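Local coordinates for protein putative hexulose 6 phosphate synthase (Salmonella typhimurium, PDB 3F4W) that is of unknown function but folds as an eight-stranded TIM barrel of the HUMPS family and assembles from two chains, at residues D8-L12 with P13-V17; G85-V89 with L90-S94; D114-P117 with A118-L122; G166-S169 with S170-K174. One frame throughout, in Å; residues are numbered along the deposited sequence.

Interaction 1 of 4, residues D8-L12 with P13-V17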
loop_
_atom_site.group_PDB
_atom_site.type_symbol
_atom_site.label_atom_id
_atom_site.label_comp_id
_atom_site.label_asym_id
_atom_site.label_seq_id
_atom_site.Cartn_x
_atom_site.Cartn_y
_atom_site.Cartn_z
ATOM N N ASP A 8 3.522 -4.743 -13.275
ATOM C CA ASP A 8 4.135 -4.115 -12.109
ATOM C C ASP A 8 5.067 -2.946 -12.438
ATOM O O ASP A 8 4.874 -1.834 -11.947
ATOM C CB ASP A 8 4.873 -5.160 -11.265
ATOM C CG ASP A 8 3.925 -6.025 -10.441
ATOM O OD1 ASP A 8 2.758 -5.619 -10.245
ATOM O OD2 ASP A 8 4.349 -7.111 -9.983
ATOM N N GLU A 9 6.074 -3.198 -13.268
ATOM C CA GLU A 9 7.156 -2.237 -13.449
ATOM C C GLU A 9 7.119 -1.474 -14.773
ATOM O O GLU A 9 8.071 -0.772 -15.117
ATOM C CB GLU A 9 8.503 -2.940 -13.270
ATOM C CG GLU A 9 8.606 -3.698 -11.950
ATOM C CD GLU A 9 9.976 -4.307 -11.721
ATOM O OE1 GLU A 9 10.878 -4.077 -12.553
ATOM O OE2 GLU A 9 10.149 -5.018 -10.707
ATOM N N LEU A 10 6.017 -1.599 -15.505
ATOM C CA LEU A 10 5.885 -0.916 -16.787
ATOM C C LEU A 10 5.318 0.485 -16.604
ATOM O O LEU A 10 4.594 0.751 -15.647
ATOM C CB LEU A 10 4.974 -1.707 -17.731
ATOM C CG LEU A 10 5.436 -3.082 -18.211
ATOM C CD1 LEU A 10 4.431 -3.655 -19.202
ATOM C CD2 LEU A 10 6.817 -2.986 -18.841
ATOM N N THR A 11 5.652 1.378 -17.529
ATOM C CA THR A 11 5.001 2.677 -17.596
ATOM C C THR A 11 3.698 2.495 -18.360
ATOM O O THR A 11 3.502 1.471 -19.013
ATOM C CB THR A 11 5.864 3.697 -18.344
ATOM O OG1 THR A 11 5.960 3.318 -19.722
ATOM C CG2 THR A 11 7.260 3.756 -17.741
ATOM N N LEU A 12 2.807 3.478 -18.290
ATOM C CA LEU A 12 1.533 3.375 -18.999
ATOM C C LEU A 12 1.708 3.187 -20.512
ATOM O O LEU A 12 1.060 2.326 -21.104
ATOM C CB LEU A 12 0.623 4.570 -18.696
ATOM C CG LEU A 12 -0.751 4.518 -19.367
ATOM C CD1 LEU A 12 -1.448 3.188 -19.098
ATOM C CD2 LEU A 12 -1.615 5.683 -18.912
ATOM N N PRO A 13 2.579 3.991 -21.147
ATOM C CA PRO A 13 2.800 3.780 -22.583
ATOM C C PRO A 13 3.372 2.393 -22.879
ATOM O O PRO A 13 3.012 1.773 -23.883
ATOM C CB PRO A 13 3.813 4.870 -22.948
ATOM C CG PRO A 13 3.615 5.928 -21.913
ATOM C CD PRO A 13 3.279 5.191 -20.652
ATOM N N GLU A 14 4.252 1.912 -22.009
ATOM C CA GLU A 14 4.816 0.577 -22.170
ATOM C C GLU A 14 3.745 -0.501 -22.023
ATOM O O GLU A 14 3.750 -1.491 -22.749
ATOM C CB GLU A 14 5.938 0.339 -21.161
ATOM C CG GLU A 14 7.217 1.091 -21.473
ATOM C CD GLU A 14 8.281 0.901 -20.403
ATOM O OE1 GLU A 14 7.924 0.545 -19.259
ATOM O OE2 GLU A 14 9.473 1.108 -20.708
ATOM N N ALA A 15 2.829 -0.299 -21.080
ATOM C CA ALA A 15 1.772 -1.269 -20.810
ATOM C C ALA A 15 0.757 -1.332 -21.946
ATOM O O ALA A 15 0.266 -2.406 -22.293
ATOM C CB ALA A 15 1.073 -0.940 -19.497
ATOM N N MET A 16 0.434 -0.175 -22.512
ATOM C CA MET A 16 -0.525 -0.113 -23.611
ATOM C C MET A 16 -0.014 -0.882 -24.824
ATOM O O MET A 16 -0.780 -1.561 -25.512
ATOM C CB MET A 16 -0.815 1.342 -23.986
ATOM C CG MET A 16 -1.438 2.143 -22.859
ATOM S SD MET A 16 -3.084 1.560 -22.418
ATOM C CE MET A 16 -4.102 2.520 -23.532
ATOM N N VAL A 17 1.285 -0.778 -25.077
ATOM C CA VAL A 17 1.909 -1.509 -26.169
ATOM C C VAL A 17 2.007 -2.998 -25.853
ATOM O O VAL A 17 1.718 -3.842 -26.704
ATOM C CB VAL A 17 3.315 -0.971 -26.466
ATOM C CG1 VAL A 17 4.095 -1.968 -27.306
ATOM C CG2 VAL A 17 3.226 0.382 -27.156
HETATM O O HOH W 1 9.282 0.680 -16.949
#
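The carboxylate of Glu14 folds back on Thr11, whose backbone N-H reaches OE1 from the anti side, the donor lying 30° out of the carboxylate plane. This bond, Thr11 N to Glu14 OE1, is 3.0 Å long and almost straight. The same OE1 takes a second hydrogen from water 1, which also donates to Glu9 O and so ties the carboxylate to the loop. Apolar atoms crowd the oxygen as well: Leu10 CD2 comes to 3.7 Å from Glu14 OE1, and the Thr11 methyl CG2 to 3.6 Å from it. In return Thr11 OG1 accepts from Glu14 N at 3.2 Å, completing a capping box with Thr11 as N-cap. The hydroxyl gets there because chi1 of 67° places it between the backbone N and the carbonyl carbon, facing the first turn. Glu14 is otherwise extended beyond CG, which gives it the length to span back to the N-cap residue. Behind the cap, Thr11 O accepts from Ala15 N at 2.8 Å, and Leu12 O receives Met16 N. Leu12 and Met16 run side by side, CD1 of Leu12 lying 3.9 Å from CG of Met16, while Leu10 CD1 settles against Ala15. The box thus opens helix 12-22, straight after the loop that leaves strand 2-7. Leu12 packs on Phe35 and Glu39 of helix 33-39 and on Asn42 and Ala46 of helix 42-50, Thr11 rests on Arg38, and Glu9 meets Phe68 of the second subunit.

Interaction 2 of 4, residues G85-V89 with L90-S94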
loop_
_atom_site.group_PDB
_atom_site.type_symbol
_atom_site.label_atom_id
_atom_site.label_comp_id
_atom_site.label_asym_id
_atom_site.label_seq_id
_atom_site.Cartn_x
_atom_site.Cartn_y
_atom_site.Cartn_z
ATOM N N GLY A 85 -4.667 -8.432 3.785
ATOM C CA GLY A 85 -5.223 -9.273 4.828
ATOM C C GLY A 85 -4.672 -8.933 6.202
ATOM O O GLY A 85 -5.303 -9.217 7.219
ATOM N N VAL A 86 -3.492 -8.316 6.236
ATOM C CA VAL A 86 -2.863 -7.973 7.508
ATOM C C VAL A 86 -3.434 -6.697 8.120
ATOM O O VAL A 86 -3.110 -6.356 9.253
ATOM C CB VAL A 86 -1.324 -7.839 7.390
ATOM C CG1 VAL A 86 -0.692 -9.198 7.135
ATOM C CG2 VAL A 86 -0.948 -6.854 6.301
ATOM N N THR A 87 -4.284 -5.995 7.374
ATOM C CA THR A 87 -4.875 -4.763 7.887
ATOM C C THR A 87 -6.063 -5.042 8.805
ATOM O O THR A 87 -6.509 -6.181 8.936
ATOM C CB THR A 87 -5.310 -3.802 6.762
ATOM O OG1 THR A 87 -5.482 -2.486 7.306
ATOM C CG2 THR A 87 -6.616 -4.258 6.125
ATOM N N ASP A 88 -6.575 -3.991 9.433
ATOM C CA ASP A 88 -7.677 -4.124 10.379
ATOM C C ASP A 88 -8.953 -4.556 9.661
ATOM O O ASP A 88 -9.187 -4.179 8.510
ATOM C CB ASP A 88 -7.895 -2.795 11.111
ATOM C CG ASP A 88 -8.727 -2.946 12.372
ATOM O OD1 ASP A 88 -8.168 -2.767 13.479
ATOM O OD2 ASP A 88 -9.935 -3.244 12.259
ATOM N N VAL A 89 -9.775 -5.352 10.337
ATOM C CA VAL A 89 -11.040 -5.791 9.753
ATOM C C VAL A 89 -11.946 -4.619 9.374
ATOM O O VAL A 89 -12.717 -4.713 8.419
ATOM C CB VAL A 89 -11.803 -6.766 10.676
ATOM C CG1 VAL A 89 -11.065 -8.070 10.762
ATOM C CG2 VAL A 89 -11.978 -6.168 12.063
ATOM N N LEU A 90 -11.852 -3.526 10.128
ATOM C CA LEU A 90 -12.573 -2.291 9.819
ATOM C C LEU A 90 -12.290 -1.832 8.394
ATOM O O LEU A 90 -13.198 -1.454 7.652
ATOM C CB LEU A 90 -12.143 -1.178 10.784
ATOM C CG LEU A 90 -12.924 -0.914 12.074
ATOM C CD1 LEU A 90 -13.782 -2.090 12.460
ATOM C CD2 LEU A 90 -11.973 -0.516 13.206
ATOM N N THR A 91 -11.013 -1.848 8.027
ATOM C CA THR A 91 -10.584 -1.420 6.702
ATOM C C THR A 91 -11.057 -2.393 5.625
ATOM O O THR A 91 -11.530 -1.983 4.567
ATOM C CB THR A 91 -9.051 -1.263 6.645
ATOM O OG1 THR A 91 -8.652 -0.208 7.527
ATOM C CG2 THR A 91 -8.588 -0.936 5.239
ATOM N N ILE A 92 -10.937 -3.686 5.896
ATOM C CA ILE A 92 -11.399 -4.681 4.941
ATOM C C ILE A 92 -12.891 -4.504 4.692
ATOM O O ILE A 92 -13.349 -4.541 3.552
ATOM C CB ILE A 92 -11.080 -6.104 5.412
ATOM C CG1 ILE A 92 -9.579 -6.363 5.252
ATOM C CG2 ILE A 92 -11.899 -7.125 4.630
ATOM C CD1 ILE A 92 -9.110 -7.667 5.819
ATOM N N GLN A 93 -13.639 -4.272 5.762
ATOM C CA GLN A 93 -15.082 -4.094 5.654
ATOM C C GLN A 93 -15.477 -2.809 4.914
ATOM O O GLN A 93 -16.490 -2.782 4.216
ATOM C CB GLN A 93 -15.726 -4.150 7.043
ATOM C CG GLN A 93 -15.598 -5.512 7.707
ATOM C CD GLN A 93 -16.407 -5.630 8.982
ATOM O OE1 GLN A 93 -17.148 -6.600 9.175
ATOM N NE2 GLN A 93 -16.270 -4.647 9.863
ATOM N N SER A 94 -14.682 -1.751 5.072
ATOM C CA SER A 94 -14.931 -0.490 4.372
ATOM C C SER A 94 -14.723 -0.663 2.878
ATOM O O SER A 94 -15.509 -0.166 2.072
ATOM C CB SER A 94 -14.000 0.616 4.877
ATOM O OG SER A 94 -14.402 1.078 6.153
#
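Val89, Ile92 and Leu90 carry most of this turn. Val89 stands at the start of helix 89-102, its methyl CG2 held 3.3 Å from Leu90 N, and its carbonyl O accepts from Gln93 N at 2.8 Å with the donor tilted from the carbonyl plane. Ile92 turns back toward the loop: its CG1 slides past the Thr87 methyl CG2 at 3.7 Å, the two side chains running in opposite directions, and CD1 extends toward Gly85 CA. Thr87 can offer that methyl because its hydroxyl is turned anti to the backbone N (chi1 -162°), where OG1 bonds to Met63 O. Ile92 N also donates to Asp88 O, 3.2 Å away and in the carbonyl plane; Thr91 N makes a weak bond to the same oxygen. Leu90 lies alongside Asp88, pointing the same way. Its backbone N-H meets the anti lone pair of Asp88 OD2 at 2.9 Å, nearly straight (166°), and Leu90 CD2 comes to 3.5 Å from that oxygen. The other carboxylate oxygen, OD1, faces the second subunit, where Arg144 forms a salt bridge and Gln139 a hydrogen bond; Thr91 OG1 bonds to Asp138 of that subunit. With both oxygens gripped, the carboxylate is fixed in rotation, and its negative charge probably suits the positive end of the helix dipole. An aspartate N-cap closing an Asx turn here starts a TIM-barrel helix after the short loop that leaves strand 80-84, at a place that also forms the subunit interface.

Interaction 3 of 4, residues D114-P117 with A118-L122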
loop_
_atom_site.group_PDB
_atom_site.type_symbol
_atom_site.label_atom_id
_atom_site.label_comp_id
_atom_site.label_asym_id
_atom_site.label_seq_id
_atom_site.Cartn_x
_atom_site.Cartn_y
_atom_site.Cartn_z
ATOM N N ASP A 114 0.694 -14.074 9.034
ATOM C CA ASP A 114 1.429 -15.017 9.880
ATOM C C ASP A 114 0.641 -16.275 10.242
ATOM O O ASP A 114 1.172 -17.381 10.182
ATOM C CB ASP A 114 1.925 -14.322 11.154
ATOM C CG ASP A 114 3.275 -13.647 10.964
ATOM O OD1 ASP A 114 3.513 -12.591 11.593
ATOM O OD2 ASP A 114 4.097 -14.175 10.183
ATOM N N ASP A 115 -0.618 -16.103 10.632
ATOM C CA ASP A 115 -1.470 -17.234 10.985
ATOM C C ASP A 115 -2.601 -17.374 9.974
ATOM O O ASP A 115 -3.706 -16.878 10.185
ATOM C CB ASP A 115 -2.031 -17.065 12.399
ATOM C CG ASP A 115 -2.685 -18.334 12.930
ATOM O OD1 ASP A 115 -2.897 -19.283 12.141
ATOM O OD2 ASP A 115 -2.990 -18.376 14.144
ATOM N N LEU A 116 -2.310 -18.061 8.875
ATOM C CA LEU A 116 -3.237 -18.163 7.754
ATOM C C LEU A 116 -4.612 -18.733 8.134
ATOM O O LEU A 116 -5.634 -18.111 7.855
ATOM C CB LEU A 116 -2.593 -18.963 6.620
ATOM C CG LEU A 116 -3.152 -18.805 5.204
ATOM C CD1 LEU A 116 -3.428 -17.345 4.880
ATOM C CD2 LEU A 116 -2.179 -19.402 4.201
ATOM N N PRO A 117 -4.648 -19.913 8.779
ATOM C CA PRO A 117 -5.962 -20.479 9.111
ATOM C C PRO A 117 -6.817 -19.564 9.994
ATOM O O PRO A 117 -7.994 -19.362 9.703
ATOM C CB PRO A 117 -5.610 -21.775 9.853
ATOM C CG PRO A 117 -4.250 -22.135 9.354
ATOM C CD PRO A 117 -3.548 -20.824 9.142
ATOM N N ALA A 118 -6.236 -19.018 11.058
ATOM C CA ALA A 118 -6.977 -18.126 11.942
ATOM C C ALA A 118 -7.474 -16.890 11.193
ATOM O O ALA A 118 -8.608 -16.447 11.386
ATOM C CB ALA A 118 -6.120 -17.722 13.135
ATOM N N ARG A 119 -6.626 -16.343 10.328
ATOM C CA ARG A 119 -6.955 -15.114 9.613
ATOM C C ARG A 119 -8.060 -15.359 8.588
ATOM O O ARG A 119 -8.973 -14.542 8.428
ATOM C CB ARG A 119 -5.702 -14.544 8.936
ATOM C CG ARG A 119 -5.819 -13.086 8.533
ATOM C CD ARG A 119 -6.096 -12.212 9.745
ATOM N NE ARG A 119 -6.257 -10.811 9.371
ATOM C CZ ARG A 119 -6.722 -9.869 10.184
ATOM N NH1 ARG A 119 -7.080 -10.173 11.423
ATOM N NH2 ARG A 119 -6.841 -8.624 9.753
ATOM N N VAL A 120 -7.975 -16.488 7.891
ATOM C CA VAL A 120 -9.000 -16.859 6.921
ATOM C C VAL A 120 -10.365 -17.010 7.586
ATOM O O VAL A 120 -11.369 -16.520 7.072
ATOM C CB VAL A 120 -8.636 -18.154 6.175
ATOM C CG1 VAL A 120 -9.796 -18.611 5.307
ATOM C CG2 VAL A 120 -7.391 -17.938 5.326
ATOM N N ARG A 121 -10.404 -17.673 8.737
ATOM C CA ARG A 121 -11.666 -17.859 9.447
ATOM C C ARG A 121 -12.254 -16.503 9.803
ATOM O O ARG A 121 -13.444 -16.254 9.618
ATOM C CB ARG A 121 -11.469 -18.668 10.733
ATOM C CG ARG A 121 -10.858 -20.045 10.556
ATOM C CD ARG A 121 -10.751 -20.762 11.907
ATOM N NE ARG A 121 -9.785 -21.856 11.869
ATOM C CZ ARG A 121 -8.618 -21.845 12.506
ATOM N NH1 ARG A 121 -8.270 -20.805 13.249
ATOM N NH2 ARG A 121 -7.803 -22.882 12.408
ATOM N N LEU A 122 -11.399 -15.629 10.318
ATOM C CA LEU A 122 -11.814 -14.309 10.757
ATOM C C LEU A 122 -12.358 -13.486 9.592
ATOM O O LEU A 122 -13.401 -12.844 9.708
ATOM C CB LEU A 122 -10.633 -13.594 11.415
ATOM C CG LEU A 122 -10.915 -12.339 12.235
ATOM C CD1 LEU A 122 -9.733 -12.017 13.139
ATOM C CD2 LEU A 122 -11.202 -11.187 11.314
#
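Leu116 and Val120 form the tight side of this first helical turn, their side chains crossing at a slant with CD1 of Leu116 4.0 Å from CG2 of Val120. The backbone closes beneath them: Val120 N donates to Leu116 O over 2.8 Å at an angle of 165°, and Val120 CG2 presses to 3.1 Å from that same oxygen. Both side chains are buried against helix 147-156, Leu116 on Asp149 and Val120 on Met153. The solvent side is looser and more polar. Asp115, the N-cap residue, lays its carboxylate beside the Ala118 methyl, OD2 standing 3.4 Å from CB, while its carbonyl O accepts from Arg119 N at 3.0 Å. Arg121 is extended from CG to NE and then bends (chi4 111°), which brings the guanidinium back over Pro117. CB of Pro117 lies over one face of the group, 3.5 Å from Arg121 NH2; Pro117 O, which accepts from Arg121 N, lies over the same face, toward its rim. Asp115 OD1 and Arg121 NH1 stay 5.7 Å apart, too far for a salt bridge, though their opposite charges may still attract. Pro117 has no N-H to give, which costs nothing within a first turn. Asp115 holds the N-cap position at the start of helix 116-126, the helical arm of the beta-alpha-beta crossover between strands 105-109 and 130-134 of the TIM barrel.

Interaction 4 of 4, residues G166-S169 with S170-K174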
loop_
_atom_site.group_PDB
_atom_site.type_symbol
_atom_site.label_atom_id
_atom_site.label_comp_id
_atom_site.label_asym_id
_atom_site.label_seq_id
_atom_site.Cartn_x
_atom_site.Cartn_y
_atom_site.Cartn_z
ATOM N N GLY A 166 2.806 -15.626 -7.101
ATOM C CA GLY A 166 4.136 -15.755 -6.536
ATOM C C GLY A 166 5.144 -16.332 -7.507
ATOM O O GLY A 166 5.660 -17.426 -7.296
ATOM N N GLY A 167 5.415 -15.599 -8.580
ATOM C CA GLY A 167 6.423 -16.001 -9.544
ATOM C C GLY A 167 6.043 -17.216 -10.367
ATOM O O GLY A 167 6.910 -17.924 -10.872
ATOM N N ILE A 168 4.744 -17.461 -10.503
ATOM C CA ILE A 168 4.262 -18.589 -11.293
ATOM C C ILE A 168 4.593 -18.402 -12.772
ATOM O O ILE A 168 4.485 -17.297 -13.309
ATOM C CB ILE A 168 2.746 -18.794 -11.095
ATOM C CG1 ILE A 168 2.462 -19.153 -9.630
ATOM C CG2 ILE A 168 2.216 -19.887 -12.022
ATOM C CD1 ILE A 168 1.003 -19.049 -9.230
ATOM N N SER A 169 5.018 -19.484 -13.421
ATOM C CA SER A 169 5.378 -19.448 -14.837
ATOM C C SER A 169 4.831 -20.673 -15.563
ATOM O O SER A 169 4.182 -21.523 -14.957
ATOM C CB SER A 169 6.899 -19.391 -15.001
ATOM O OG SER A 169 7.487 -20.647 -14.705
ATOM N N SER A 170 5.102 -20.769 -16.860
ATOM C CA SER A 170 4.657 -21.925 -17.631
ATOM C C SER A 170 5.285 -23.202 -17.086
ATOM O O SER A 170 4.726 -24.290 -17.233
ATOM C CB SER A 170 5.015 -21.761 -19.108
ATOM O OG SER A 170 6.419 -21.711 -19.277
ATOM N N GLN A 171 6.449 -23.063 -16.459
ATOM C CA GLN A 171 7.174 -24.212 -15.921
ATOM C C GLN A 171 6.531 -24.785 -14.660
ATOM O O GLN A 171 6.692 -25.969 -14.365
ATOM C CB GLN A 171 8.637 -23.849 -15.651
ATOM C CG GLN A 171 9.498 -23.798 -16.902
ATOM C CD GLN A 171 9.717 -25.172 -17.513
ATOM O OE1 GLN A 171 10.500 -25.974 -17.002
ATOM N NE2 GLN A 171 9.029 -25.447 -18.615
ATOM N N THR A 172 5.794 -23.957 -13.923
ATOM C CA THR A 172 5.230 -24.383 -12.642
ATOM C C THR A 172 3.712 -24.252 -12.548
ATOM O O THR A 172 3.111 -24.681 -11.565
ATOM C CB THR A 172 5.824 -23.567 -11.488
ATOM O OG1 THR A 172 5.564 -22.175 -11.714
ATOM C CG2 THR A 172 7.326 -23.794 -11.397
ATOM N N VAL A 173 3.092 -23.651 -13.558
ATOM C CA VAL A 173 1.662 -23.368 -13.496
ATOM C C VAL A 173 0.816 -24.627 -13.277
ATOM O O VAL A 173 -0.213 -24.582 -12.599
ATOM C CB VAL A 173 1.170 -22.599 -14.748
ATOM C CG1 VAL A 173 1.488 -23.375 -16.021
ATOM C CG2 VAL A 173 -0.322 -22.308 -14.639
ATOM N N LYS A 174 1.246 -25.756 -13.829
ATOM C CA LYS A 174 0.475 -26.984 -13.662
ATOM C C LYS A 174 0.354 -27.418 -12.197
ATOM O O LYS A 174 -0.704 -27.877 -11.763
ATOM C CB LYS A 174 1.045 -28.121 -14.511
ATOM C CG LYS A 174 0.139 -29.342 -14.565
ATOM C CD LYS A 174 0.851 -30.527 -15.188
ATOM C CE LYS A 174 0.006 -31.783 -15.108
ATOM N NZ LYS A 174 0.772 -32.983 -15.555
HETATM O O HOH W 2 7.568 -20.391 -10.841
#
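Ser169 and Thr172 hold each other across the turn: Ser169 N points at Thr172 OG1, 3.2 Å away, in a nearly straight bond (171°). With chi1 at 58°, the Thr172 hydroxyl is tucked over its own main chain and so turns back toward Ser169. Ser169 OG in turn accepts from Gln171 N at 3.2 Å, closing an ST turn. The Ser169 carbonyl O takes Thr172 N at 3.1 Å, the donor lying well above the carbonyl plane, and a weaker bond from Val173 N. Alongside, Ile168 crosses Val173 at about a right angle, CG2 to CB 4.0 Å. In the next layer, water 2 donates to Gly167 O and is hydrogen-bonded to Thr172 OG1 at 2.8 Å. Ser170 OG is bonded to Glu199 of helix 196-209, and Val173 packs on Val206 and Leu207 of the same helix, so the turn is fixed from behind. Before it, Gly166 has backbone angles at which a side chain would collide with the preceding carbonyl oxygen, and Gly167 follows at positive phi. Gly167 N donates to a bound malonate ion, probably a component of the crystallisation medium. Hydroxyl oxygens thus meet the N-H groups of Ser169 and Gln171, and the Ser169 carbonyl those of Thr172 and, weakly, Val173, while the glycine pair presents one outward, consistent with a loop suited to receiving an anion.

In the fold
The four contacts are local turns that open helices behind strands of one barrel, met in series along the chain. Interactions 2 and 3, on the same side of the chain's centre with their own centres 13 Å apart, are the pair that touch: Arg119 NE of 118-122 lies 2.8 Å from Gly85 O, a probable hydrogen bond, and Val89 packs on Leu122. Interaction 1 lies across the barrel from interaction 3, centres 35 Å apart. Interaction 4, whose Gly167 N donates to the malonate ion, comes nearest to interaction 1, about 9 Å between closest atoms, against about 13 Å to interaction 3 and 15 Å to interaction 2. Interactions 1 and 2 both meet the second subunit; 3 and 4 do not.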